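Local structure of mandelate racemase/muconate lactonizing enzyme family protein (Bradyrhizobium sp. ORS 278, 3TOY) at residues P145-L150 / L331-T336; L218-S223 / A234-Y239; R79-P84 / Q120-M125. The protein is of unknown function but belongs to the enolase superfamily, whose members join an alpha+beta capping domain to a modified TIM barrel. All blocks are in the same frame, centred on the assembly; numbering follows the deposited sequence.

Contact 1. Residues P145-L150 / L331-T336; sequences PVVELL and LPVTPT. With P4C (O-acetaldehydyl-hexaethylene glycol), chain H.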
loop_
_atom_site.group_PDB
_atom_site.type_symbol
_atom_site.label_atom_id
_atom_site.label_comp_id
_atom_site.label_asym_id
_atom_site.label_seq_id
_atom_site.Cartn_x
_atom_site.Cartn_y
_atom_site.Cartn_z
ATOM N N PRO A 145 -17.547 38.282 22.632
ATOM C CA PRO A 145 -16.258 37.659 22.339
ATOM C C PRO A 145 -16.357 36.855 21.031
ATOM O O PRO A 145 -17.416 36.301 20.710
ATOM C CB PRO A 145 -16.035 36.716 23.529
ATOM C CG PRO A 145 -17.386 36.480 24.127
ATOM C CD PRO A 145 -18.164 37.767 23.865
ATOM N N VAL A 146 -15.267 36.776 20.287
ATOM C CA VAL A 146 -15.289 35.976 19.048
ATOM C C VAL A 146 -15.792 34.550 19.305
ATOM O O VAL A 146 -16.545 34.010 18.495
ATOM C CB VAL A 146 -13.914 35.931 18.361
ATOM C CG1 VAL A 146 -13.907 34.901 17.195
ATOM C CG2 VAL A 146 -13.529 37.331 17.857
ATOM N N VAL A 147 -15.384 33.935 20.415
ATOM C CA VAL A 147 -15.815 32.545 20.684
ATOM C C VAL A 147 -17.337 32.379 20.640
ATOM O O VAL A 147 -17.841 31.402 20.104
ATOM C CB VAL A 147 -15.212 31.972 22.000
ATOM C CG1 VAL A 147 -15.691 32.768 23.207
ATOM C CG2 VAL A 147 -15.554 30.453 22.176
ATOM N N GLU A 148 -18.095 33.340 21.183
ATOM C CA GLU A 148 -19.566 33.269 21.057
ATOM C C GLU A 148 -20.065 33.451 19.629
ATOM O O GLU A 148 -21.062 32.831 19.238
ATOM C CB GLU A 148 -20.247 34.287 21.995
ATOM C CG GLU A 148 -20.081 33.876 23.446
ATOM C CD GLU A 148 -20.571 34.933 24.426
ATOM O OE1 GLU A 148 -21.206 35.925 23.981
ATOM O OE2 GLU A 148 -20.318 34.755 25.638
ATOM N N LEU A 149 -19.384 34.272 18.835
ATOM C CA LEU A 149 -19.770 34.409 17.442
ATOM C C LEU A 149 -19.654 33.050 16.740
ATOM O O LEU A 149 -20.454 32.723 15.866
ATOM C CB LEU A 149 -18.868 35.407 16.728
ATOM C CG LEU A 149 -18.944 36.876 17.140
ATOM C CD1 LEU A 149 -18.204 37.683 16.105
ATOM C CD2 LEU A 149 -20.395 37.320 17.247
ATOM N N LEU A 150 -18.656 32.270 17.158
ATOM C CA LEU A 150 -18.357 30.970 16.544
ATOM C C LEU A 150 -19.245 29.822 17.049
ATOM O O LEU A 150 -19.045 28.651 16.671
ATOM C CB LEU A 150 -16.875 30.642 16.756
ATOM C CG LEU A 150 -15.907 31.669 16.154
ATOM C CD1 LEU A 150 -14.447 31.340 16.509
ATOM C CD2 LEU A 150 -16.115 31.815 14.637
ATOM N N LEU A 331 -10.040 27.528 20.500
ATOM C CA LEU A 331 -9.989 26.199 21.129
ATOM C C LEU A 331 -11.346 25.678 21.630
ATOM O O LEU A 331 -11.654 24.483 21.500
ATOM C CB LEU A 331 -8.888 26.147 22.187
ATOM C CG LEU A 331 -7.523 25.976 21.531
ATOM C CD1 LEU A 331 -6.374 26.380 22.470
ATOM C CD2 LEU A 331 -7.342 24.513 21.057
ATOM N N PRO A 332 -12.201 26.573 22.183
ATOM C CA PRO A 332 -13.493 26.081 22.656
ATOM C C PRO A 332 -14.416 25.528 21.576
ATOM O O PRO A 332 -15.386 24.846 21.910
ATOM C CB PRO A 332 -14.130 27.332 23.319
ATOM C CG PRO A 332 -12.932 28.157 23.735
ATOM C CD PRO A 332 -11.962 27.977 22.580
ATOM N N VAL A 333 -14.159 25.831 20.298
ATOM C CA VAL A 333 -14.997 25.293 19.225
ATOM C C VAL A 333 -14.238 24.282 18.351
ATOM O O VAL A 333 -14.678 23.951 17.250
ATOM C CB VAL A 333 -15.613 26.406 18.355
ATOM C CG1 VAL A 333 -16.609 27.264 19.223
ATOM C CG2 VAL A 333 -14.511 27.280 17.726
ATOM N N THR A 334 -13.114 23.804 18.871
ATOM C CA THR A 334 -12.227 22.882 18.148
ATOM C C THR A 334 -12.545 21.493 18.711
ATOM O O THR A 334 -12.338 21.249 19.903
ATOM C CB THR A 334 -10.759 23.231 18.406
ATOM O OG1 THR A 334 -10.494 24.561 17.924
ATOM C CG2 THR A 334 -9.769 22.213 17.729
ATOM N N PRO A 335 -13.087 20.595 17.869
ATOM C CA PRO A 335 -13.548 19.318 18.391
ATOM C C PRO A 335 -12.482 18.569 19.171
ATOM O O PRO A 335 -12.797 17.962 20.202
ATOM C CB PRO A 335 -13.938 18.536 17.134
ATOM C CG PRO A 335 -14.383 19.616 16.170
ATOM C CD PRO A 335 -13.385 20.746 16.435
ATOM N N THR A 336 -11.236 18.607 18.707
ATOM C CA THR A 336 -10.173 17.849 19.376
ATOM C C THR A 336 -9.269 18.727 20.231
ATOM O O THR A 336 -8.103 18.401 20.463
ATOM C CB THR A 336 -9.293 17.042 18.370
ATOM O OG1 THR A 336 -8.616 17.925 17.452
ATOM C CG2 THR A 336 -10.180 16.066 17.578
HETATM O O1 P4C H . -15.173 23.159 12.093
HETATM C C2 P4C H . -14.778 24.161 13.042
HETATM C C3 P4C H . -15.886 24.426 14.058
HETATM O O4 P4C H . -16.764 25.454 13.587
HETATM C C5 P4C H . -17.258 26.278 14.657
HETATM C C6 P4C H . -18.311 27.273 14.173
HETATM O O7 P4C H . -17.697 28.340 13.451
HETATM C C8 P4C H . -18.566 29.080 12.586
HETATM C C9 P4C H . -17.696 29.905 11.637
HETATM O O10 P4C H . -17.788 29.380 10.308
HETATM C C11 P4C H . -16.698 29.758 9.468
HETATM C C12 P4C H . -16.746 28.936 8.182
HETATM O O13 P4C H . -16.280 27.599 8.404
HETATM C C14 P4C H . -16.037 26.913 7.170
HETATM C C15 P4C H . -15.793 25.430 7.443
HETATM O O16 P4C H . -14.407 25.205 7.713
#
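Val147 and Pro332 make the tight end of this contact. Methyl CG2 of Val147 sits 3.6 Å from CB of Pro332, and the same CG2 lies 3.8 Å from Pro332 CG, so one methyl rests against two neighbouring ring carbons while the side chains cross at about a right angle. The torsion of Val147 explains which branch is used: CG1 stands between N and carbonyl carbon (chi1 63°), which leaves CG2 trans to the amide nitrogen and turned to the proline. Packing slackens toward Leu150. There Val333 CG1 is 4.2 Å from Leu150 CB and 3.8 Å from the carbonyl Leu150 O, touches without directional bonding. No hydrogen bond crosses the segments, and the side-chain contacts in the 171 Å² they bury are all apolar. The looser end also borders the polyether P4C: its C9 is 3.9 Å from Leu150 CD2, and its C5 is 4.0 Å from Val333 CB. Leu305 of helix 300-314 touches both Leu150 and Val333, and Val104 of a second subunit also packs on Val333. Short helix 146-149, following the long helix 122-142, thus meets the loop between helix 324-330 and strand 340-342. This is a seam between the capping and barrel domains of an enolase-superfamily fold, its looser end forming part of the P4C pocket.

Contact 2. Residues L218-S223 / A234-Y239; sequences LDFNQS and ARLADY. With CA (calcium ion), chain E; ACT (acetate ion), chain F.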
loop_
_atom_site.group_PDB
_atom_site.type_symbol
_atom_site.label_atom_id
_atom_site.label_comp_id
_atom_site.label_asym_id
_atom_site.label_seq_id
_atom_site.Cartn_x
_atom_site.Cartn_y
_atom_site.Cartn_z
ATOM N N LEU A 218 8.658 18.445 25.521
ATOM C CA LEU A 218 10.014 18.803 25.068
ATOM C C LEU A 218 10.006 19.273 23.619
ATOM O O LEU A 218 9.536 18.554 22.748
ATOM C CB LEU A 218 10.981 17.626 25.276
ATOM C CG LEU A 218 12.440 17.814 24.818
ATOM C CD1 LEU A 218 13.098 18.983 25.571
ATOM C CD2 LEU A 218 13.266 16.515 25.032
ATOM N N ASP A 219 10.526 20.483 23.373
ATOM C CA ASP A 219 10.533 21.079 22.054
ATOM C C ASP A 219 11.947 21.134 21.490
ATOM O O ASP A 219 12.820 21.796 22.056
ATOM C CB ASP A 219 9.899 22.470 22.153
ATOM C CG ASP A 219 9.765 23.182 20.813
ATOM O OD1 ASP A 219 10.156 22.634 19.763
ATOM O OD2 ASP A 219 9.225 24.310 20.819
ATOM N N PHE A 220 12.183 20.411 20.390
ATOM C CA PHE A 220 13.493 20.382 19.733
ATOM C C PHE A 220 13.686 21.511 18.733
ATOM O O PHE A 220 14.792 21.692 18.198
ATOM C CB PHE A 220 13.756 19.023 19.029
ATOM C CG PHE A 220 14.132 17.909 19.971
ATOM C CD1 PHE A 220 15.291 17.993 20.738
ATOM C CD2 PHE A 220 13.352 16.767 20.070
ATOM C CE1 PHE A 220 15.653 16.987 21.601
ATOM C CE2 PHE A 220 13.722 15.716 20.951
ATOM C CZ PHE A 220 14.877 15.833 21.707
ATOM N N ASN A 221 12.618 22.260 18.452
ATOM C CA ASN A 221 12.712 23.370 17.496
ATOM C C ASN A 221 13.410 22.999 16.190
ATOM O O ASN A 221 14.229 23.759 15.682
ATOM C CB ASN A 221 13.372 24.605 18.145
ATOM C CG ASN A 221 12.406 25.359 19.039
ATOM O OD1 ASN A 221 12.457 25.246 20.262
ATOM N ND2 ASN A 221 11.478 26.067 18.426
ATOM N N GLN A 222 13.056 21.837 15.625
ATOM C CA GLN A 222 13.534 21.448 14.285
ATOM C C GLN A 222 15.020 21.132 14.210
ATOM O O GLN A 222 15.589 21.066 13.110
ATOM C CB GLN A 222 13.228 22.528 13.256
ATOM C CG GLN A 222 11.781 23.053 13.258
ATOM C CD GLN A 222 11.610 24.167 12.269
ATOM O OE1 GLN A 222 11.668 23.950 11.047
ATOM N NE2 GLN A 222 11.409 25.391 12.776
ATOM N N SER A 223 15.641 20.885 15.356
ATOM C CA SER A 223 17.106 20.878 15.409
ATOM C C SER A 223 17.750 19.528 15.069
ATOM O O SER A 223 18.967 19.448 14.919
ATOM C CB SER A 223 17.584 21.372 16.773
ATOM O OG SER A 223 17.097 20.523 17.825
ATOM N N ALA A 234 13.979 7.617 22.007
ATOM C CA ALA A 234 13.961 6.320 22.692
ATOM C C ALA A 234 14.625 6.408 24.074
ATOM O O ALA A 234 14.227 5.734 25.032
ATOM C CB ALA A 234 14.636 5.267 21.861
ATOM N N ARG A 235 15.642 7.239 24.164
ATOM C CA ARG A 235 16.408 7.341 25.399
ATOM C C ARG A 235 15.672 8.212 26.414
ATOM O O ARG A 235 15.965 8.170 27.613
ATOM C CB ARG A 235 17.796 7.906 25.087
ATOM C CG ARG A 235 18.600 6.973 24.183
ATOM C CD ARG A 235 19.383 5.932 24.998
ATOM N NE ARG A 235 20.437 6.591 25.767
ATOM C CZ ARG A 235 21.686 6.767 25.334
ATOM N NH1 ARG A 235 22.054 6.307 24.140
ATOM N NH2 ARG A 235 22.572 7.408 26.095
ATOM N N LEU A 236 14.722 9.009 25.937
ATOM C CA LEU A 236 13.957 9.897 26.824
ATOM C C LEU A 236 12.597 9.326 27.236
ATOM O O LEU A 236 11.852 9.942 28.020
ATOM C CB LEU A 236 13.717 11.247 26.147
ATOM C CG LEU A 236 14.962 12.094 25.890
ATOM C CD1 LEU A 236 14.655 13.255 24.942
ATOM C CD2 LEU A 236 15.520 12.595 27.229
ATOM N N ALA A 237 12.250 8.165 26.707
ATOM C CA ALA A 237 10.905 7.626 26.947
ATOM C C ALA A 237 10.626 7.256 28.424
ATOM O O ALA A 237 9.478 7.073 28.814
ATOM C CB ALA A 237 10.643 6.449 26.030
ATOM N N ASP A 238 11.662 7.168 29.245
ATOM C CA ASP A 238 11.489 6.823 30.659
ATOM C C ASP A 238 11.016 7.980 31.540
ATOM O O ASP A 238 10.777 7.798 32.729
ATOM C CB ASP A 238 12.794 6.268 31.236
ATOM C CG ASP A 238 13.051 4.838 30.814
ATOM O OD1 ASP A 238 12.068 4.100 30.581
ATOM O OD2 ASP A 238 14.235 4.452 30.711
ATOM N N TYR A 239 10.890 9.172 30.972
ATOM C CA TYR A 239 10.554 10.338 31.776
ATOM C C TYR A 239 9.103 10.771 31.654
ATOM O O TYR A 239 8.711 11.805 32.193
ATOM C CB TYR A 239 11.494 11.480 31.446
ATOM C CG TYR A 239 12.927 11.096 31.728
ATOM C CD1 TYR A 239 13.420 11.096 33.032
ATOM C CD2 TYR A 239 13.782 10.721 30.696
ATOM C CE1 TYR A 239 14.728 10.740 33.299
ATOM C CE2 TYR A 239 15.092 10.354 30.958
ATOM C CZ TYR A 239 15.554 10.365 32.265
ATOM O OH TYR A 239 16.857 10.006 32.531
HETATM CA CA CA E . 7.612 25.291 19.335
HETATM C C ACT F . 8.866 28.509 19.478
HETATM O O ACT F . 7.808 29.005 19.939
HETATM O OXT ACT F . 9.045 27.291 19.685
HETATM C CH3 ACT F . 9.876 29.324 18.715
HETATM O O HOH W 1 8.842 23.978 17.950
HETATM O O HOH W 2 6.570 26.821 20.944
#
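Leu236 of helix 226-236 reaches two side chains of 218-223 with a single methyl. Its CD1 lies 3.5 Å from Leu218 CD2, the two leucines crossing at about a right angle, and 4.1 Å from Phe220 CZ, where it meets the edge of the ring near the ring plane. The buried area is small, 77 Å², and no hydrogen bond crosses it.

Next along the strand, Asp219 serves the metal instead. From CB the chain runs trans to the backbone nitrogen (chi1 -176°), carrying CG and the carboxylate to the calcium ion. OD2 binds the calcium at 2.4 Å and also accepts from Lys190 NZ. OD1 accepts hydrogen bonds from water 1 (2.6 Å), itself a calcium ligand, and from Asn221 N (2.8 Å), which approaches 43° out of the carboxylate plane; this last bond makes an Asx turn. The carboxylate is therefore held through both oxygens, which fixes its rotation. Asn221 ND2 gives a nearly straight bond (165°) to acetate OXT at 3.0 Å, and that OXT is another calcium ligand. Glu245 and Glu271 complete the protein's share of the site.

Leu218, in the strand, and Phe220, just past its end, point to the helix, while Asp219 between them turns to the metal, as at the end of a TIM-barrel strand. Strand 215-219, helix 226-236 and strand 243-245 form a beta-alpha-beta crossover, and carboxylates at or just beyond the ends of successive strands build the metal site of an enolase-superfamily barrel.

Contact 3. Residues R79-P84 / Q120-M125; sequences RLALKP and QGLVGM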
loop_
_atom_site.group_PDB
_atom_site.type_symbol
_atom_site.label_atom_id
_atom_site.label_comp_id
_atom_site.label_asym_id
_atom_site.label_seq_id
_atom_site.Cartn_x
_atom_site.Cartn_y
_atom_site.Cartn_z
ATOM N N ARG A 79 13.582 41.010 14.519
ATOM C CA ARG A 79 13.288 42.413 14.179
ATOM C C ARG A 79 13.391 42.620 12.668
ATOM O O ARG A 79 12.733 43.482 12.083
ATOM C CB ARG A 79 14.210 43.383 14.938
ATOM C CG ARG A 79 15.676 43.287 14.553
ATOM C CD ARG A 79 16.356 44.663 14.548
ATOM N NE ARG A 79 16.468 45.246 15.885
ATOM C CZ ARG A 79 15.814 46.332 16.301
ATOM N NH1 ARG A 79 14.988 46.983 15.486
ATOM N NH2 ARG A 79 15.996 46.773 17.540
ATOM N N LEU A 80 14.206 41.794 12.028
ATOM C CA LEU A 80 14.335 41.814 10.582
ATOM C C LEU A 80 12.981 41.716 9.853
ATOM O O LEU A 80 12.802 42.275 8.773
ATOM C CB LEU A 80 15.289 40.695 10.160
ATOM C CG LEU A 80 15.749 40.581 8.720
ATOM C CD1 LEU A 80 17.175 40.020 8.687
ATOM C CD2 LEU A 80 14.784 39.689 7.955
ATOM N N ALA A 81 12.012 41.025 10.448
ATOM C CA ALA A 81 10.732 40.815 9.773
ATOM C C ALA A 81 9.736 41.977 9.988
ATOM O O ALA A 81 8.693 42.042 9.338
ATOM C CB ALA A 81 10.109 39.495 10.233
ATOM N N LEU A 82 10.042 42.877 10.915
ATOM C CA LEU A 82 9.065 43.916 11.296
ATOM C C LEU A 82 8.715 44.837 10.144
ATOM O O LEU A 82 7.549 44.987 9.792
ATOM C CB LEU A 82 9.554 44.723 12.502
ATOM C CG LEU A 82 9.642 43.941 13.809
ATOM C CD1 LEU A 82 10.404 44.743 14.870
ATOM C CD2 LEU A 82 8.254 43.574 14.315
ATOM N N LYS A 83 9.717 45.450 9.535
ATOM C CA LYS A 83 9.428 46.425 8.480
ATOM C C LYS A 83 8.668 45.806 7.311
ATOM O O LYS A 83 7.642 46.326 6.896
ATOM C CB LYS A 83 10.713 47.092 7.992
ATOM C CG LYS A 83 11.240 48.128 8.970
ATOM C CD LYS A 83 12.513 48.791 8.469
ATOM C CE LYS A 83 12.862 50.007 9.321
ATOM N NZ LYS A 83 12.865 49.686 10.775
ATOM N N PRO A 84 9.175 44.683 6.779
ATOM C CA PRO A 84 8.482 43.964 5.704
ATOM C C PRO A 84 7.014 43.665 6.070
ATOM O O PRO A 84 6.111 43.898 5.247
ATOM C CB PRO A 84 9.287 42.670 5.570
ATOM C CG PRO A 84 10.611 42.958 6.132
ATOM C CD PRO A 84 10.430 44.031 7.176
ATOM N N GLN A 120 2.746 31.632 1.335
ATOM C CA GLN A 120 3.573 31.137 2.426
ATOM C C GLN A 120 4.525 32.243 2.880
ATOM O O GLN A 120 4.899 33.092 2.076
ATOM C CB GLN A 120 4.419 29.933 2.001
ATOM C CG GLN A 120 3.606 28.712 1.711
ATOM C CD GLN A 120 2.974 28.761 0.342
ATOM O OE1 GLN A 120 3.613 29.139 -0.651
ATOM N NE2 GLN A 120 1.697 28.399 0.278
ATOM N N GLY A 121 4.901 32.227 4.156
ATOM C CA GLY A 121 5.936 33.133 4.670
ATOM C C GLY A 121 5.318 34.462 5.102
ATOM O O GLY A 121 4.172 34.508 5.563
ATOM N N LEU A 122 6.084 35.543 4.966
ATOM C CA LEU A 122 5.644 36.847 5.505
ATOM C C LEU A 122 4.266 37.265 5.005
ATOM O O LEU A 122 3.458 37.801 5.778
ATOM C CB LEU A 122 6.703 37.932 5.232
ATOM C CG LEU A 122 8.092 37.634 5.802
ATOM C CD1 LEU A 122 9.101 38.726 5.404
ATOM C CD2 LEU A 122 8.104 37.457 7.329
ATOM N N VAL A 123 3.985 37.033 3.718
ATOM C CA VAL A 123 2.693 37.377 3.153
ATOM C C VAL A 123 1.585 36.653 3.900
ATOM O O VAL A 123 0.556 37.243 4.236
ATOM C CB VAL A 123 2.642 37.048 1.631
ATOM C CG1 VAL A 123 1.219 37.037 1.109
ATOM C CG2 VAL A 123 3.554 38.012 0.842
ATOM N N GLY A 124 1.796 35.365 4.171
ATOM C CA GLY A 124 0.805 34.591 4.912
ATOM C C GLY A 124 0.539 35.114 6.321
ATOM O O GLY A 124 -0.593 35.054 6.809
ATOM N N MET A 125 1.584 35.598 6.986
ATOM C CA MET A 125 1.426 36.153 8.334
ATOM C C MET A 125 0.605 37.438 8.305
ATOM O O MET A 125 -0.255 37.658 9.170
ATOM C CB MET A 125 2.777 36.420 8.964
ATOM C CG MET A 125 3.651 35.161 9.118
ATOM S SD MET A 125 5.345 35.509 9.554
ATOM C CE MET A 125 5.218 35.786 11.314
#
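No flat group takes part where Pro84 and Ala81 meet Leu122; the one ring involved, the pyrrolidine of Pro84, is puckered at CG, and Leu122 touches it at CB, with CD1 4.0 Å from Pro84 CB. The motif is helix-helix packing in the capping domain, the helically folded segment 79-84, which runs on into helix 82-95, against the start of helix 122-142. The other methyl of Leu122, CD2, takes the neighbouring position at 4.1 Å from Ala81 CB. The fork of one leucine is thus split between two residues three apart on a helically folded segment. With CG trans to the carbonyl carbon (chi1 -58°), a chi2 of 176° sets CD1 anti to CA, toward Pro84, while CD2 branches off toward Ala81, and the nearest CA atoms, Pro84 CA and Leu122 CA, stay 7.7 Å apart. No polar bond crosses, and the pair of segments buries 110 Å². Leu85 and Leu88 continue the same helix surface over Leu122, while Leu82 turns to strands 29-47 and 50-64, so helix 82-95 lies between sheet and helix. Val123 of a neighbouring subunit also packs on Leu122. Just before Leu122, Gly121 is the N-cap; its phi of 87° suits glycine, and its O accepts the backbone bond from Met125 N at 3.1 Å.

All three contacts are buried and apolar across their segments, yet they sit in different places. Contact 3 lies within the capping domain, contact 2 within the barrel, and contact 1 spans the two. Contacts 1 and 3 are related through the chain, since helix 122-142 leads on to helix 146-149, although their nearest atoms are about 16 Å apart. Contacts 2 and 3 come within about 12 Å at their nearest atoms, and both touch the same neighbouring subunit. What borders the apolar patches differs: a polyether at contact 1, a calcium site with carboxylate, acetate and water at contact 2, and further leucines at contact 3; all three also touch neighbouring subunits.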